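Local atomic coordinates of core protein P7 (Pseudomonas phage phi12, PDB entry 2Q82), a protein that serves as a core protein of the phage phi12 particle and, as in related cystoviruses, probably takes part in core assembly and RNA packaging. Residues 85-90 / 99-104; 34-37 / 42-45. All blocks are in the same frame, centred on the assembly; numbering follows the deposited sequence.

Two contacts on one parallel sheet illustrate how differently the chain can pack against the same framework. Interaction 1 (85-90 / 99-104) is a buried one, centred about 8 Å from the centre of the chain, where an arginine of an inner strand meets the helix that follows it. Interaction 2 (34-37 / 42-45) lies at the surface, about 11 Å from that centre, where a loop packs through valines and a proline on an outermost strand. The centres of interactions 1 and 2 are about 15 Å apart. The nearest atoms of interactions 1 and 2 are about 7 Å apart, without touching; the sheet itself connects them. Along the chain, interaction 2 is complete before interaction 1 begins.

Interaction 1 of 2, residues 85-90 / 99-104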
# COMPACT_ATOMS: atom_id res chain seq x y z
N ILE A 85 -4.61 2.41 -10.72
CA ILE A 85 -3.94 1.24 -11.25
C ILE A 85 -4.38 1.03 -12.67
O ILE A 85 -5.56 1.08 -13.00
CB ILE A 85 -4.33 -0.00 -10.47
CG1 ILE A 85 -3.89 0.16 -9.03
CG2 ILE A 85 -3.73 -1.24 -11.11
CD1 ILE A 85 -4.86 0.84 -8.23
N ILE A 86 -3.40 0.78 -13.54
CA ILE A 86 -3.69 0.55 -14.92
C ILE A 86 -3.16 -0.83 -15.24
O ILE A 86 -1.97 -1.09 -15.10
CB ILE A 86 -2.97 1.56 -15.79
CG1 ILE A 86 -3.60 2.94 -15.65
CG2 ILE A 86 -2.99 1.09 -17.21
CD1 ILE A 86 -2.76 4.09 -16.19
N ARG A 87 -4.04 -1.72 -15.69
CA ARG A 87 -3.62 -3.07 -16.02
C ARG A 87 -3.08 -3.12 -17.44
O ARG A 87 -3.78 -2.77 -18.38
CB ARG A 87 -4.80 -4.00 -15.89
CG ARG A 87 -4.52 -5.40 -16.30
CD ARG A 87 -5.78 -6.18 -16.14
NE ARG A 87 -5.66 -7.50 -16.72
CZ ARG A 87 -6.68 -8.31 -16.96
NH1 ARG A 87 -7.92 -7.92 -16.68
NH2 ARG A 87 -6.47 -9.49 -17.51
N VAL A 88 -1.83 -3.54 -17.60
CA VAL A 88 -1.27 -3.58 -18.93
C VAL A 88 -1.03 -4.94 -19.54
O VAL A 88 -0.66 -5.91 -18.88
CB VAL A 88 0.05 -2.80 -19.03
CG1 VAL A 88 -0.19 -1.36 -18.65
CG2 VAL A 88 1.11 -3.42 -18.15
N VAL A 89 -1.25 -4.97 -20.85
CA VAL A 89 -1.07 -6.17 -21.62
C VAL A 89 -0.28 -5.87 -22.88
O VAL A 89 0.06 -4.73 -23.16
CB VAL A 89 -2.41 -6.79 -22.01
CG1 VAL A 89 -3.11 -7.31 -20.77
CG2 VAL A 89 -3.28 -5.77 -22.74
N ASP A 90 -0.03 -6.92 -23.63
CA ASP A 90 0.70 -6.85 -24.88
C ASP A 90 2.13 -6.43 -24.69
O ASP A 90 2.72 -5.82 -25.57
CB ASP A 90 0.02 -5.88 -25.86
CG ASP A 90 -1.34 -6.37 -26.30
OD1 ASP A 90 -1.56 -7.60 -26.31
OD2 ASP A 90 -2.17 -5.52 -26.66
N LEU A 99 -4.07 -16.58 -12.41
CA LEU A 99 -4.58 -16.18 -11.12
C LEU A 99 -4.67 -14.66 -11.04
O LEU A 99 -5.71 -14.10 -10.70
CB LEU A 99 -3.67 -16.70 -10.01
CG LEU A 99 -4.00 -16.24 -8.59
CD1 LEU A 99 -5.38 -16.70 -8.21
CD2 LEU A 99 -2.98 -16.80 -7.62
N VAL A 100 -3.57 -13.99 -11.37
CA VAL A 100 -3.56 -12.53 -11.34
C VAL A 100 -4.60 -11.97 -12.31
O VAL A 100 -5.37 -11.07 -11.97
CB VAL A 100 -2.17 -11.98 -11.68
CG1 VAL A 100 -2.22 -10.47 -11.88
CG2 VAL A 100 -1.20 -12.32 -10.56
N ASP A 101 -4.65 -12.51 -13.52
CA ASP A 101 -5.61 -12.02 -14.49
C ASP A 101 -7.04 -12.09 -13.95
O ASP A 101 -7.84 -11.20 -14.17
CB ASP A 101 -5.56 -12.83 -15.77
CG ASP A 101 -4.31 -12.57 -16.57
OD1 ASP A 101 -3.53 -11.66 -16.22
OD2 ASP A 101 -4.13 -13.28 -17.57
N ALA A 102 -7.35 -13.19 -13.28
CA ALA A 102 -8.68 -13.38 -12.73
C ALA A 102 -8.94 -12.36 -11.64
O ALA A 102 -10.00 -11.74 -11.57
CB ALA A 102 -8.83 -14.77 -12.18
N GLU A 103 -7.95 -12.20 -10.78
CA GLU A 103 -8.02 -11.28 -9.67
C GLU A 103 -8.22 -9.85 -10.13
O GLU A 103 -8.91 -9.08 -9.48
CB GLU A 103 -6.75 -11.36 -8.86
CG GLU A 103 -6.53 -12.72 -8.31
CD GLU A 103 -7.18 -12.88 -6.98
OE1 GLU A 103 -8.39 -12.59 -6.86
OE2 GLU A 103 -6.47 -13.29 -6.04
N LEU A 104 -7.60 -9.50 -11.25
CA LEU A 104 -7.71 -8.15 -11.79
C LEU A 104 -8.79 -8.03 -12.84
O LEU A 104 -8.80 -7.05 -13.59
CB LEU A 104 -6.41 -7.73 -12.45
CG LEU A 104 -5.10 -7.90 -11.69
CD1 LEU A 104 -3.94 -7.62 -12.59
CD2 LEU A 104 -5.08 -6.97 -10.52
O HOH W 1 -3.42 -9.82 -18.29
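Arg87 reaches across from its strand to the last turn of a helix, passing Leu104 with its CD and meeting Asp101 at its guanidinium. With CG anti to the backbone N (chi1 176°) and the chain extended as far as NE, the guanidinium is carried well clear of the strand. Its aliphatic part passes the leucine at a slant, CD of Arg87 lying 4.1 Å from CB of Leu104. Further out, NH1 of Arg87 comes within 3.3 Å of the backbone O of Leu104.

Asp101 approaches differently. Its side chain crosses the arginine at about a right angle, and the guanidinium and carboxylate planes are 35° apart, short of the flat, side-by-side pairing of a two-pronged ion pair. The salt bridge is long, 3.9 Å from Arg87 NH2 to Asp101 OD1. A water at the edge of the guanidinium, in its plane, spans the gap: it accepts from Arg87 NH2 at 3.2 Å and donates to Asp101 OD1. The placing of OD1 is somewhat uncertain, which qualifies both the salt bridge and the water's bond to it. The backbone O of Asp101, meanwhile, lies over one face of the guanidinium, 4.2 Å from CZ of Arg87.

In the fold this is the inside of a beta-alpha-beta unit: strand 84-89, helix 98-103 and strand 109-111 follow one another, and the contact joins the first strand to the helix end. Leu104 is the first residue to leave helical geometry, although its N still bonds to Val100 O at 2.8 Å.

Both charged groups have further partners. OD1 of Asp101 also hydrogen-bonds to Ser30 OG, subject to the same doubt about its position, while Arg87 NH1 donates to Leu107 O, in the connection leading to the final strand. Leu104, itself buried, also packs against Phe74 of helix 68-76.

Interaction 2 of 2, residues 34-37 / 42-45; sequences DVPV and NVMR
Val43 presents its CG1 methyl to two consecutive residues of the loop, Val35 and Pro36, and so forms the centre of a small apolar contact. The methyl lies 4.0 Å from CB of Val35, and CD of the Pro36 ring comes near it at 4.5 Å. The backbone carbonyl of the proline is closer: O of Pro36 stands 3.4 Å from CG1 of Val43, with CB of Val43 at 3.7 Å from the same oxygen. Because CG1 of Val43 is anti to its backbone N (chi1 174°), this one branch reaches both neighbours.

Val35 uses a different part of itself for each partner. While its CB faces Val43, its CG1 lies 4.0 Å from CB of Arg45, the two side chains meeting at a slant. Val35 thereby bridges two residues of the strand. The segments run in opposite directions, yet no hydrogen bond joins them; between the two segments themselves the contact is van der Waals packing, unlike the backbone ladder of a true beta pair.

The next shell restrains this packing at its Arg45 end. The arginine chain starts out extended and then bends at chi3 (-67°), and NH2 of Arg45 donates to two backbone oxygens, those of His31 and Gly33, just ahead of the loop segment. The chain leading into residues 34-37 is thus tied to the strand by a polar side chain, while His31 NE2 also bonds to the O of Asp34.

Strand 42-45 is an outermost strand of the parallel sheet within this chain, hydrogen-bonded through Asn42 and Met44 to strand 59-63. Val35, Val43 and Arg45 all touch Val62 of that neighbouring strand, and Pro36 reaches Val91, in the loop beyond strand 84-89.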
# COMPACT_ATOMS: atom_id res chain seq x y z
N ASP A 34 10.86 -14.19 -15.84
CA ASP A 34 11.77 -13.06 -15.71
C ASP A 34 11.07 -11.80 -16.16
O ASP A 34 10.27 -11.82 -17.09
CB ASP A 34 13.00 -13.22 -16.58
CG ASP A 34 13.66 -14.56 -16.42
OD1 ASP A 34 14.21 -14.83 -15.33
OD2 ASP A 34 13.62 -15.34 -17.39
N VAL A 35 11.41 -10.70 -15.51
CA VAL A 35 10.79 -9.44 -15.86
C VAL A 35 11.39 -8.84 -17.10
O VAL A 35 12.58 -8.95 -17.36
CB VAL A 35 10.95 -8.43 -14.76
CG1 VAL A 35 10.32 -8.93 -13.53
CG2 VAL A 35 12.37 -8.19 -14.53
N PRO A 36 10.58 -8.14 -17.87
CA PRO A 36 10.98 -7.48 -19.11
C PRO A 36 11.65 -6.18 -18.93
O PRO A 36 11.65 -5.64 -17.84
CB PRO A 36 9.66 -7.26 -19.82
CG PRO A 36 8.66 -7.25 -18.76
CD PRO A 36 9.12 -8.24 -17.75
N VAL A 37 12.24 -5.67 -20.00
CA VAL A 37 12.82 -4.34 -19.95
C VAL A 37 11.77 -3.56 -20.75
O VAL A 37 11.25 -4.05 -21.75
CB VAL A 37 14.17 -4.22 -20.66
CG1 VAL A 37 14.63 -2.77 -20.64
CG2 VAL A 37 15.20 -5.07 -19.95
N ASN A 42 10.55 1.91 -14.94
CA ASN A 42 11.26 1.10 -13.97
C ASN A 42 10.37 -0.12 -13.88
O ASN A 42 9.16 0.00 -13.70
CB ASN A 42 11.34 1.78 -12.62
CG ASN A 42 12.12 3.05 -12.67
OD1 ASN A 42 13.21 3.10 -13.24
ND2 ASN A 42 11.58 4.10 -12.07
N VAL A 43 10.96 -1.30 -14.01
CA VAL A 43 10.18 -2.51 -13.98
C VAL A 43 10.55 -3.35 -12.78
O VAL A 43 11.72 -3.50 -12.46
CB VAL A 43 10.41 -3.29 -15.25
CG1 VAL A 43 9.73 -4.64 -15.18
CG2 VAL A 43 9.87 -2.49 -16.42
N MSE A 44 9.56 -3.93 -12.12
CA MSE A 44 9.93 -4.64 -10.92
C MSE A 44 8.90 -5.63 -10.42
O MSE A 44 7.73 -5.30 -10.27
CB MSE A 44 10.22 -3.60 -9.87
CG MSE A 44 10.75 -4.13 -8.59
SE MSE A 44 12.69 -4.24 -8.38
CE MSE A 44 13.43 -3.76 -10.12
N ARG A 45 9.34 -6.85 -10.14
CA ARG A 45 8.41 -7.83 -9.63
C ARG A 45 8.10 -7.50 -8.16
O ARG A 45 9.01 -7.21 -7.38
CB ARG A 45 8.97 -9.25 -9.73
CG ARG A 45 8.01 -10.29 -9.19
CD ARG A 45 8.45 -11.69 -9.51
NE ARG A 45 8.39 -11.98 -10.94
CZ ARG A 45 7.27 -12.12 -11.64
NH1 ARG A 45 6.09 -11.99 -11.06
NH2 ARG A 45 7.33 -12.42 -12.93